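Local coordinates for D-methionine-binding lipoprotein MetQ (Escherichia coli, PDB 4YAH) that serves as the substrate-binding component of the ATP-driven MetNIQ methionine transporter, holding methionine in a pocket between its two lobes, at residues N67-P72 and V200-Y205; F86-Y91 and P139-R144; T109-I114 and P226-I231; S145-Q150 and L163-L168. All blocks are in the same frame, centred on the assembly; numbering follows the deposited sequence.

Interaction 1 of 4, residues N67-P72 and V200-Y205; sequences NDYVLP and VINTTY. With MET (methionine), chain B.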
# COMPACT_ATOMS: atom_id res chain seq x y z
N ASN A 67 -8.77 -5.37 6.76
CA ASN A 67 -9.08 -4.83 5.44
C ASN A 67 -9.15 -3.32 5.49
O ASN A 67 -9.98 -2.70 4.83
CB ASN A 67 -10.39 -5.39 4.89
CG ASN A 67 -10.56 -5.10 3.42
OD1 ASN A 67 -9.60 -5.14 2.67
ND2 ASN A 67 -11.78 -4.75 3.02
N ASP A 68 -8.27 -2.72 6.27
CA ASP A 68 -8.16 -1.28 6.31
C ASP A 68 -6.75 -0.92 6.75
O ASP A 68 -5.98 -1.79 7.16
CB ASP A 68 -9.17 -0.68 7.26
CG ASP A 68 -8.73 -0.80 8.72
OD1 ASP A 68 -8.66 -1.94 9.21
OD2 ASP A 68 -8.43 0.24 9.35
N TYR A 69 -6.44 0.37 6.67
CA TYR A 69 -5.10 0.85 6.94
C TYR A 69 -4.96 1.53 8.30
O TYR A 69 -3.87 2.01 8.64
CB TYR A 69 -4.70 1.84 5.85
CG TYR A 69 -4.31 1.25 4.50
CD1 TYR A 69 -3.90 -0.06 4.36
CD2 TYR A 69 -4.29 2.06 3.38
CE1 TYR A 69 -3.48 -0.55 3.15
CE2 TYR A 69 -3.88 1.57 2.16
CZ TYR A 69 -3.48 0.29 2.04
OH TYR A 69 -3.08 -0.15 0.81
N VAL A 70 -6.04 1.57 9.08
CA VAL A 70 -6.02 2.24 10.38
C VAL A 70 -5.90 1.24 11.53
O VAL A 70 -5.02 1.36 12.39
CB VAL A 70 -7.29 3.10 10.54
CG1 VAL A 70 -7.35 3.76 11.93
CG2 VAL A 70 -7.33 4.16 9.43
N LEU A 71 -6.76 0.23 11.53
CA LEU A 71 -6.77 -0.71 12.65
C LEU A 71 -5.47 -1.50 12.86
O LEU A 71 -5.15 -1.85 13.99
CB LEU A 71 -7.93 -1.70 12.50
CG LEU A 71 -9.32 -1.06 12.49
CD1 LEU A 71 -10.41 -2.14 12.34
CD2 LEU A 71 -9.54 -0.24 13.74
N PRO A 72 -4.71 -1.78 11.78
CA PRO A 72 -3.49 -2.55 12.09
C PRO A 72 -2.48 -1.82 12.98
O PRO A 72 -1.81 -2.46 13.81
CB PRO A 72 -2.89 -2.82 10.71
CG PRO A 72 -4.06 -2.75 9.77
CD PRO A 72 -4.97 -1.71 10.33
N VAL A 200 -7.36 5.82 -8.71
CA VAL A 200 -6.01 5.44 -8.34
C VAL A 200 -6.14 4.55 -7.11
O VAL A 200 -6.64 4.99 -6.08
CB VAL A 200 -5.11 6.65 -8.05
CG1 VAL A 200 -3.73 6.21 -7.65
CG2 VAL A 200 -5.03 7.53 -9.28
N ILE A 201 -5.71 3.30 -7.24
CA ILE A 201 -6.01 2.26 -6.26
C ILE A 201 -4.74 1.55 -5.81
O ILE A 201 -3.98 1.04 -6.63
CB ILE A 201 -6.97 1.20 -6.82
CG1 ILE A 201 -8.16 1.87 -7.53
CG2 ILE A 201 -7.46 0.29 -5.71
CD1 ILE A 201 -9.22 0.90 -8.09
N ASN A 202 -4.52 1.49 -4.50
CA ASN A 202 -3.43 0.69 -3.98
C ASN A 202 -3.54 -0.74 -4.47
O ASN A 202 -4.61 -1.33 -4.46
CB ASN A 202 -3.41 0.68 -2.45
CG ASN A 202 -3.35 2.07 -1.85
OD1 ASN A 202 -4.38 2.70 -1.62
ND2 ASN A 202 -2.14 2.55 -1.58
N THR A 203 -2.42 -1.32 -4.84
CA THR A 203 -2.42 -2.69 -5.33
C THR A 203 -2.97 -3.67 -4.30
O THR A 203 -3.54 -4.68 -4.69
CB THR A 203 -1.02 -3.08 -5.78
OG1 THR A 203 -0.58 -2.11 -6.74
CG2 THR A 203 -1.01 -4.45 -6.42
N THR A 204 -2.84 -3.33 -3.01
CA THR A 204 -3.49 -4.05 -1.89
C THR A 204 -4.94 -4.41 -2.22
O THR A 204 -5.36 -5.56 -2.11
CB THR A 204 -3.53 -3.20 -0.61
OG1 THR A 204 -2.24 -2.65 -0.32
CG2 THR A 204 -4.01 -4.03 0.57
N TYR A 205 -5.68 -3.38 -2.60
CA TYR A 205 -7.12 -3.50 -2.83
C TYR A 205 -7.46 -3.79 -4.29
O TYR A 205 -8.41 -4.52 -4.54
CB TYR A 205 -7.80 -2.23 -2.31
CG TYR A 205 -7.53 -2.01 -0.82
CD1 TYR A 205 -6.70 -0.99 -0.38
CD2 TYR A 205 -8.10 -2.85 0.13
CE1 TYR A 205 -6.44 -0.81 0.97
CE2 TYR A 205 -7.85 -2.68 1.50
CZ TYR A 205 -7.01 -1.65 1.90
OH TYR A 205 -6.76 -1.45 3.25
N MET B . 0.50 -1.58 0.12
CA MET B . 0.17 -0.16 0.07
C MET B . 0.94 0.49 -1.06
O MET B . 2.15 0.28 -1.14
CB MET B . 0.51 0.53 1.39
CG MET B . 0.03 1.98 1.49
SD MET B . 0.44 2.78 3.05
CE MET B . -0.73 1.99 4.15
OXT MET B . 0.36 1.23 -1.88
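The ring of Tyr69 is sandwiched between the bound methionine and Tyr205. Methyl CE of the ligand sits over the centre of one face, 3.5 Å above the ring plane; on the opposite face Tyr205 OH lies nearer the rim, buried and with no polar partner in the model, and Tyr205 CE1 comes within 3.3 Å of Tyr69 CZ. The two tyrosines slide past each other with their planes 56° apart, so this is neither a parallel stack nor an edge-to-face pair. At the edge of the Tyr69 ring stand Thr204 OG1 and, close by, Asn202 OD1. The Tyr205 ring has Thr204 CG2 over one face and Asn67 OD1 at its edge, 3.2 Å from Tyr205 CE2; that amide oxygen takes its hydrogen bond from Gln208 NE2.

Tyr69 OH donates to Thr204 OG1 over 2.9 Å, in the plane of the ring. The threonine hydroxyl is turned beside its own backbone N (chi1 -50°); OG1 is hydrogen-bonded to Glu42 and lies 3.0 Å from the ligand N. Asn202 ND2 gives a nearly straight bond (167°) of 2.8 Å to the ligand OXT.

In chemical terms the site divides the methionine: aromatic carbon receives its thioether end, while hydroxyl and amide groups gather at its amino-acid end. Tyr69 takes part in both, since its face meets the methyl and its OH bonds Thr204, which stands beside the ligand N.

Interaction 2 of 4, residues F86-Y91 and P139-R144; sequences FQHKPY and PTNLGR. With MET (methionine), chain B.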
# COMPACT_ATOMS: atom_id res chain seq x y z
N PHE A 86 2.22 -3.86 6.25
CA PHE A 86 1.22 -3.32 5.33
C PHE A 86 1.43 -1.88 4.85
O PHE A 86 0.68 -1.43 3.99
CB PHE A 86 -0.17 -3.38 5.98
CG PHE A 86 -0.46 -2.22 6.90
CD1 PHE A 86 -1.21 -1.15 6.45
CD2 PHE A 86 0.04 -2.18 8.19
CE1 PHE A 86 -1.47 -0.07 7.27
CE2 PHE A 86 -0.22 -1.10 9.02
CZ PHE A 86 -0.97 -0.05 8.56
N GLN A 87 2.39 -1.16 5.41
CA GLN A 87 2.50 0.28 5.16
C GLN A 87 3.88 0.70 4.68
O GLN A 87 4.87 0.02 4.93
CB GLN A 87 2.12 1.06 6.44
CG GLN A 87 3.19 1.02 7.53
CD GLN A 87 2.63 1.34 8.91
OE1 GLN A 87 2.13 2.45 9.16
NE2 GLN A 87 2.73 0.37 9.81
N HIS A 88 3.94 1.82 3.95
CA HIS A 88 5.22 2.39 3.56
C HIS A 88 5.62 3.47 4.58
O HIS A 88 4.84 3.79 5.48
CB HIS A 88 5.17 2.96 2.11
CG HIS A 88 3.98 3.81 1.79
ND1 HIS A 88 3.68 4.98 2.45
CD2 HIS A 88 3.04 3.68 0.82
CE1 HIS A 88 2.59 5.51 1.93
NE2 HIS A 88 2.19 4.75 0.93
N LYS A 89 6.84 4.01 4.46
CA LYS A 89 7.36 4.89 5.50
C LYS A 89 6.65 6.24 5.55
O LYS A 89 6.42 6.75 6.64
CB LYS A 89 8.87 5.12 5.35
CG LYS A 89 9.44 5.84 6.58
CD LYS A 89 10.95 5.81 6.66
CE LYS A 89 11.43 6.59 7.89
NZ LYS A 89 11.23 8.07 7.70
N PRO A 90 6.29 6.83 4.39
CA PRO A 90 5.53 8.07 4.55
C PRO A 90 4.26 7.88 5.37
O PRO A 90 3.92 8.72 6.21
CB PRO A 90 5.24 8.47 3.11
CG PRO A 90 6.40 7.95 2.34
CD PRO A 90 6.71 6.61 3.00
N TYR A 91 3.56 6.77 5.13
CA TYR A 91 2.34 6.47 5.87
C TYR A 91 2.64 6.32 7.36
O TYR A 91 1.94 6.87 8.20
CB TYR A 91 1.69 5.21 5.35
CG TYR A 91 0.33 4.97 5.96
CD1 TYR A 91 -0.80 5.53 5.38
CD2 TYR A 91 0.18 4.22 7.12
CE1 TYR A 91 -2.06 5.33 5.93
CE2 TYR A 91 -1.07 4.01 7.67
CZ TYR A 91 -2.19 4.58 7.07
OH TYR A 91 -3.46 4.41 7.59
N PRO A 139 -3.43 11.17 3.99
CA PRO A 139 -2.56 12.22 3.42
C PRO A 139 -1.45 11.73 2.50
O PRO A 139 -1.22 12.39 1.46
CB PRO A 139 -1.95 12.88 4.65
CG PRO A 139 -2.94 12.67 5.72
CD PRO A 139 -3.56 11.31 5.45
N THR A 140 -0.76 10.65 2.83
CA THR A 140 0.39 10.29 2.01
C THR A 140 -0.04 9.56 0.73
O THR A 140 0.60 9.73 -0.31
CB THR A 140 1.42 9.44 2.78
OG1 THR A 140 0.85 8.19 3.19
CG2 THR A 140 1.90 10.19 3.99
N ASN A 141 -1.11 8.77 0.77
CA ASN A 141 -1.49 8.09 -0.46
C ASN A 141 -2.30 9.02 -1.34
O ASN A 141 -2.27 8.89 -2.56
CB ASN A 141 -2.22 6.78 -0.15
CG ASN A 141 -1.26 5.71 0.33
OD1 ASN A 141 -0.42 5.21 -0.42
ND2 ASN A 141 -1.35 5.38 1.61
N LEU A 142 -2.99 9.97 -0.73
CA LEU A 142 -3.59 11.06 -1.48
C LEU A 142 -2.51 11.84 -2.23
O LEU A 142 -2.62 12.07 -3.44
CB LEU A 142 -4.36 12.00 -0.56
CG LEU A 142 -4.84 13.31 -1.22
CD1 LEU A 142 -5.75 13.00 -2.38
CD2 LEU A 142 -5.52 14.19 -0.21
N GLY A 143 -1.46 12.24 -1.52
CA GLY A 143 -0.40 13.03 -2.11
C GLY A 143 0.23 12.26 -3.24
O GLY A 143 0.44 12.77 -4.33
N ARG A 144 0.48 10.99 -2.97
CA ARG A 144 1.05 10.08 -3.95
C ARG A 144 0.22 9.99 -5.23
O ARG A 144 0.76 9.97 -6.34
CB ARG A 144 1.16 8.71 -3.30
CG ARG A 144 1.66 7.62 -4.18
CD ARG A 144 1.59 6.32 -3.44
NE ARG A 144 2.29 5.25 -4.13
CZ ARG A 144 2.33 3.99 -3.71
NH1 ARG A 144 1.67 3.62 -2.61
NH2 ARG A 144 3.02 3.10 -4.40
N MET B . 0.50 -1.58 0.12
CA MET B . 0.17 -0.16 0.07
C MET B . 0.94 0.49 -1.06
O MET B . 2.15 0.28 -1.14
CB MET B . 0.51 0.53 1.39
CG MET B . 0.03 1.98 1.49
SD MET B . 0.44 2.78 3.05
CE MET B . -0.73 1.99 4.15
OXT MET B . 0.36 1.23 -1.88
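Polar contacts first: His88 NE2 donates to Asn141 OD1 over 3.0 Å, close to straight at 167°. The acceptor lies in the plane of the imidazole, whereas the donor stands above the carbonyl plane of the amide. The other ring nitrogen, ND1, accepts from Tyr91 N and so caps the helix that begins at Lys89; the two bonds fix the rotation of the ring and are consistent with a neutral imidazole carrying its proton on NE2. Asn141 OD1 also takes a weak bond from Arg144 NH1, and Asn141 ND2 is held by Asp138. Arg144 runs extended, CG anti to the backbone N (chi1 177°), which carries NH1 to 2.8 Å from OXT of the bound methionine, a bent bond made near the guanidinium plane. Its NH2 is paired with Glu221, and Tyr227 adds a cation-pi contact.

The van der Waals contacts wrap the thioether. Ligand SD lies over one face of the His88 ring, 3.4 Å from NE2, and ligand CE sits over the centre of the Tyr91 ring, 3.6 Å above its plane. Thr140 sits between His88 and Pro90: OG1 meets the edge of the imidazole at His88 CE1, 3.4 Å away, and CG2 touches Pro90 O at 3.3 Å.

In the fold, residues 139-144 of helix 139-151 run at 62° to residues 86-88, their axes 11.0 Å apart, with side chains spanning the distance where strand 83-88 passes into helix 89-99. Thr140 leans on Gln94 of that helix, while His88 also touches Asn229 of the adjacent strand 229-234.

Interaction 3 of 4, residues T109-I114 and P226-I231; sequences TFVYPI and PYVNLI. With MET (methionine), chain B.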
# COMPACT_ATOMS: atom_id res chain seq x y z
N THR A 109 9.74 -4.66 2.78
CA THR A 109 9.14 -5.76 2.05
C THR A 109 9.19 -5.39 0.56
O THR A 109 10.28 -5.43 -0.03
CB THR A 109 7.71 -6.06 2.56
OG1 THR A 109 6.87 -4.90 2.44
CG2 THR A 109 7.75 -6.50 4.04
N PHE A 110 8.06 -5.01 -0.04
CA PHE A 110 8.02 -4.69 -1.47
C PHE A 110 7.58 -3.26 -1.74
O PHE A 110 6.84 -2.66 -0.96
CB PHE A 110 7.09 -5.64 -2.23
CG PHE A 110 7.42 -7.09 -2.04
CD1 PHE A 110 8.41 -7.69 -2.81
CD2 PHE A 110 6.76 -7.85 -1.10
CE1 PHE A 110 8.74 -9.02 -2.62
CE2 PHE A 110 7.08 -9.19 -0.90
CZ PHE A 110 8.07 -9.77 -1.67
N VAL A 111 8.04 -2.72 -2.87
CA VAL A 111 7.40 -1.55 -3.47
C VAL A 111 6.26 -2.08 -4.35
O VAL A 111 6.45 -3.05 -5.08
CB VAL A 111 8.36 -0.71 -4.33
CG1 VAL A 111 7.66 0.55 -4.84
CG2 VAL A 111 9.63 -0.35 -3.57
N TYR A 112 5.10 -1.43 -4.26
CA TYR A 112 3.91 -1.80 -5.04
C TYR A 112 3.52 -0.59 -5.88
O TYR A 112 2.70 0.22 -5.44
CB TYR A 112 2.76 -2.20 -4.13
CG TYR A 112 2.97 -3.46 -3.34
CD1 TYR A 112 2.98 -4.70 -3.96
CD2 TYR A 112 3.12 -3.42 -1.96
CE1 TYR A 112 3.13 -5.87 -3.23
CE2 TYR A 112 3.28 -4.58 -1.22
CZ TYR A 112 3.29 -5.80 -1.87
OH TYR A 112 3.43 -6.96 -1.16
N PRO A 113 4.13 -0.44 -7.07
CA PRO A 113 3.85 0.79 -7.83
C PRO A 113 2.36 0.92 -8.10
O PRO A 113 1.71 -0.02 -8.53
CB PRO A 113 4.68 0.60 -9.11
CG PRO A 113 5.83 -0.31 -8.68
CD PRO A 113 5.13 -1.28 -7.73
N ILE A 114 1.82 2.09 -7.78
CA ILE A 114 0.38 2.27 -7.79
C ILE A 114 -0.08 2.66 -9.20
O ILE A 114 0.66 3.27 -9.96
CB ILE A 114 -0.04 3.33 -6.77
CG1 ILE A 114 -1.52 3.18 -6.42
CG2 ILE A 114 0.33 4.74 -7.22
CD1 ILE A 114 -1.92 4.00 -5.20
N PRO A 226 9.44 6.47 -3.08
CA PRO A 226 9.69 6.32 -1.65
C PRO A 226 8.75 5.35 -0.95
O PRO A 226 8.74 5.36 0.28
CB PRO A 226 9.49 7.73 -1.11
CG PRO A 226 8.54 8.35 -2.05
CD PRO A 226 8.82 7.76 -3.39
N TYR A 227 8.01 4.51 -1.67
CA TYR A 227 6.88 3.81 -1.05
C TYR A 227 7.12 2.32 -0.79
O TYR A 227 6.17 1.55 -0.73
CB TYR A 227 5.63 4.01 -1.93
CG TYR A 227 5.29 5.48 -2.10
CD1 TYR A 227 4.85 6.24 -1.02
CD2 TYR A 227 5.42 6.11 -3.32
CE1 TYR A 227 4.56 7.57 -1.16
CE2 TYR A 227 5.14 7.44 -3.47
CZ TYR A 227 4.70 8.17 -2.40
OH TYR A 227 4.41 9.50 -2.56
N VAL A 228 8.37 1.92 -0.54
CA VAL A 228 8.60 0.54 -0.16
C VAL A 228 7.82 0.27 1.13
O VAL A 228 7.80 1.10 2.04
CB VAL A 228 10.11 0.24 0.02
CG1 VAL A 228 10.70 0.98 1.23
CG2 VAL A 228 10.33 -1.25 0.11
N ASN A 229 7.13 -0.86 1.17
CA ASN A 229 6.37 -1.25 2.35
C ASN A 229 7.32 -1.80 3.42
O ASN A 229 8.47 -2.14 3.13
CB ASN A 229 5.28 -2.28 1.99
CG ASN A 229 4.08 -1.66 1.29
OD1 ASN A 229 2.98 -2.20 1.37
ND2 ASN A 229 4.29 -0.56 0.56
N LEU A 230 6.80 -1.94 4.64
CA LEU A 230 7.61 -2.18 5.83
C LEU A 230 6.99 -3.24 6.72
O LEU A 230 5.77 -3.39 6.75
CB LEU A 230 7.74 -0.90 6.65
CG LEU A 230 8.17 0.36 5.91
CD1 LEU A 230 7.88 1.57 6.79
CD2 LEU A 230 9.64 0.28 5.56
N ILE A 231 7.84 -3.92 7.48
CA ILE A 231 7.42 -4.65 8.68
C ILE A 231 7.69 -3.68 9.81
O ILE A 231 8.78 -3.08 9.88
CB ILE A 231 8.18 -5.95 8.86
CG1 ILE A 231 7.88 -6.89 7.69
CG2 ILE A 231 7.78 -6.65 10.18
CD1 ILE A 231 8.89 -7.99 7.48
N MET B . 0.50 -1.58 0.12
CA MET B . 0.17 -0.16 0.07
C MET B . 0.94 0.49 -1.06
O MET B . 2.15 0.28 -1.14
CB MET B . 0.51 0.53 1.39
CG MET B . 0.03 1.98 1.49
SD MET B . 0.44 2.78 3.05
CE MET B . -0.73 1.99 4.15
OXT MET B . 0.36 1.23 -1.88
O HOH W 1 4.73 -4.81 4.34
O HOH W 2 4.28 0.86 -2.70
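Thr109 and Asn229 meet in the tight part of this contact, where two backbone bonds tie the segments. Thr109 N donates to Asn229 O and Asn229 N to Phe110 O, each 2.8 Å long, so that Thr109 and Phe110 together stand opposite Asn229 as a beta bulge. Side chains close around the pair: Thr109 OG1 presses to 3.1 Å from Asn229 CB, the side chains of Thr109 and Ile231 cross at about a right angle, CG2 against CG1, and Val111 CG2 packs on Val228 CB at 3.7 Å.

Asn229 has its CG anti to the carbonyl carbon (chi1 -76°), and the amide grips the ligand with both ends. OD1 accepts from the methionine N over 2.8 Å, and ND2 donates to the methionine O over 2.9 Å. The edge of the Tyr112 ring abuts this amide, the two planes 75° apart.

One water sits beside the tight part, bridging Thr109 OG1 and Leu230 O. Toward Tyr112 and Tyr227 the segments part, and a second water lies between them; it accepts from Tyr112 N and lies 2.7 Å from the methionine O, also close to Tyr227 O.

Strands 103-111 and 229-234 are antiparallel neighbours in the six-stranded sheet, and the chain beyond each of these ends leads to strands 115-117 and 219-220 of the other sheet. Such paired crossings between lobes are characteristic of the hinge of type 2 periplasmic binding proteins, here with the ligand's amino-acid group held beside it.

Interaction 4 of 4, residues S145-Q150 and L163-L168; sequences SLLLLQ and LLPTVL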
# COMPACT_ATOMS: atom_id res chain seq x y z
N SER A 145 -1.10 9.90 -5.06
CA SER A 145 -2.03 9.84 -6.19
C SER A 145 -2.03 11.11 -6.98
O SER A 145 -2.04 11.08 -8.21
CB SER A 145 -3.43 9.53 -5.68
OG SER A 145 -3.43 8.25 -5.06
N LEU A 146 -2.02 12.25 -6.30
CA LEU A 146 -1.98 13.52 -7.01
C LEU A 146 -0.67 13.68 -7.78
O LEU A 146 -0.66 14.20 -8.90
CB LEU A 146 -2.18 14.68 -6.03
CG LEU A 146 -3.56 14.74 -5.38
CD1 LEU A 146 -3.59 15.88 -4.43
CD2 LEU A 146 -4.66 14.91 -6.42
N LEU A 147 0.44 13.23 -7.20
CA LEU A 147 1.71 13.27 -7.92
C LEU A 147 1.65 12.41 -9.18
O LEU A 147 2.22 12.77 -10.20
CB LEU A 147 2.86 12.83 -7.01
CG LEU A 147 3.16 13.87 -5.93
CD1 LEU A 147 4.06 13.23 -4.87
CD2 LEU A 147 3.78 15.12 -6.51
N LEU A 148 0.93 11.28 -9.11
CA LEU A 148 0.81 10.41 -10.27
C LEU A 148 -0.05 11.08 -11.36
O LEU A 148 0.29 11.02 -12.55
CB LEU A 148 0.23 9.05 -9.86
CG LEU A 148 0.04 8.03 -10.99
CD1 LEU A 148 1.31 7.82 -11.79
CD2 LEU A 148 -0.42 6.70 -10.43
N LEU A 149 -1.13 11.73 -10.94
CA LEU A 149 -2.00 12.44 -11.88
C LEU A 149 -1.24 13.59 -12.54
O LEU A 149 -1.51 13.94 -13.70
CB LEU A 149 -3.24 12.97 -11.15
CG LEU A 149 -4.17 11.86 -10.65
CD1 LEU A 149 -5.33 12.44 -9.84
CD2 LEU A 149 -4.71 11.00 -11.77
N GLN A 150 -0.30 14.18 -11.80
CA GLN A 150 0.54 15.24 -12.37
C GLN A 150 1.53 14.64 -13.36
O GLN A 150 1.76 15.19 -14.45
CB GLN A 150 1.28 16.00 -11.26
CG GLN A 150 2.28 17.04 -11.79
CD GLN A 150 2.92 17.86 -10.68
OE1 GLN A 150 2.68 19.06 -10.58
NE2 GLN A 150 3.73 17.22 -9.86
N LEU A 163 5.92 15.32 -0.77
CA LEU A 163 5.11 14.10 -0.81
C LEU A 163 3.66 14.32 -0.39
O LEU A 163 2.85 13.40 -0.48
CB LEU A 163 5.71 13.02 0.09
CG LEU A 163 7.10 12.52 -0.30
CD1 LEU A 163 7.49 11.35 0.58
CD2 LEU A 163 7.14 12.11 -1.76
N LEU A 164 3.34 15.53 0.07
CA LEU A 164 2.05 15.78 0.69
C LEU A 164 1.22 16.86 -0.00
O LEU A 164 0.59 17.69 0.65
CB LEU A 164 2.25 16.13 2.16
CG LEU A 164 2.91 14.99 2.96
CD1 LEU A 164 3.28 15.45 4.37
CD2 LEU A 164 2.02 13.77 3.04
N PRO A 165 1.17 16.84 -1.34
CA PRO A 165 0.18 17.74 -1.93
C PRO A 165 -1.26 17.37 -1.53
O PRO A 165 -1.54 16.20 -1.26
CB PRO A 165 0.38 17.55 -3.43
CG PRO A 165 0.87 16.15 -3.57
CD PRO A 165 1.73 15.91 -2.33
N THR A 166 -2.14 18.37 -1.49
CA THR A 166 -3.57 18.15 -1.34
C THR A 166 -4.29 18.68 -2.57
O THR A 166 -3.67 19.25 -3.46
CB THR A 166 -4.14 18.85 -0.11
OG1 THR A 166 -4.16 20.26 -0.33
CG2 THR A 166 -3.33 18.53 1.13
N VAL A 167 -5.61 18.51 -2.61
CA VAL A 167 -6.37 19.00 -3.75
C VAL A 167 -6.29 20.53 -3.82
O VAL A 167 -6.38 21.11 -4.90
CB VAL A 167 -7.83 18.52 -3.68
CG1 VAL A 167 -8.67 19.13 -4.79
CG2 VAL A 167 -7.86 17.01 -3.79
N LEU A 168 -6.10 21.18 -2.69
CA LEU A 168 -5.91 22.64 -2.68
C LEU A 168 -4.66 23.09 -3.44
O LEU A 168 -4.56 24.25 -3.83
CB LEU A 168 -5.80 23.15 -1.24
CG LEU A 168 -7.03 22.92 -0.36
CD1 LEU A 168 -6.76 23.51 1.01
CD2 LEU A 168 -8.27 23.51 -0.97
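In the lobe built on the five-stranded sheet, helix 139-151 packs its Leu146 and Leu147 against Pro165, in the loop that joins strands 156-157 and 170-172 of a small antiparallel sheet. This is helix-on-loop packing, apolar between the side chains, with no hydrogen bond between the segments. The proline ring fits against the two consecutive leucines: Pro165 CG lies 4.0 Å from Leu147 CG and 4.2 Å from Leu146 CB. The Leu147 and Pro165 side chains cross at about a right angle, and Leu147 reaches on with CD1 to 4.3 Å from Leu163 CA; strand 156-157 shares this patch, since Leu157 touches both Leu147 and Pro165.

The loop is shaped partly by its own polar bonds. Thr166 N is bonded to the carboxylate of Asp169, and Thr166 OG1 takes a weak bond from Leu168 N, at the start of a short 3-10 turn. Val167, which opens that turn, packs on Ile179 and Glu181 of strand 178-182. At the other end Leu163, whose side chain is about 11 Å from the bound methionine, lies against Tyr227.

Leu146 is the deeper of the two helix residues. Its CG is anti to the carbonyl carbon (chi1 -66°), and CD1 extends past the proline onto the peptide between Thr166 and Val167. There CD1 rests 3.8 Å from Val167 N, 3.5 Å from Thr166 O and 3.4 Å from Thr166 C.

Interactions 1, 2 and 3 ring the methionine, their centres 10 to 13 Å apart, while interaction 4 lies 12 Å from interaction 2 and about 18 Å from the other two. A probable hydrogen bond between Tyr69 O and Tyr91 OH, 2.6 Å apart, joins interaction 1 to interaction 2. Interactions 2 and 3 meet on neighbouring strands 83-88 and 229-234 of the six-stranded sheet; interactions 2 and 4 share helix 139-151. Along the chain interaction 2, then interaction 4, falls between the two segments of interaction 1, whereas the segments of interaction 3 alternate with those of 1 and 2. The pocket is thus assembled from distant parts of the sequence, and helix 139-151 connects it to the outer part of one lobe.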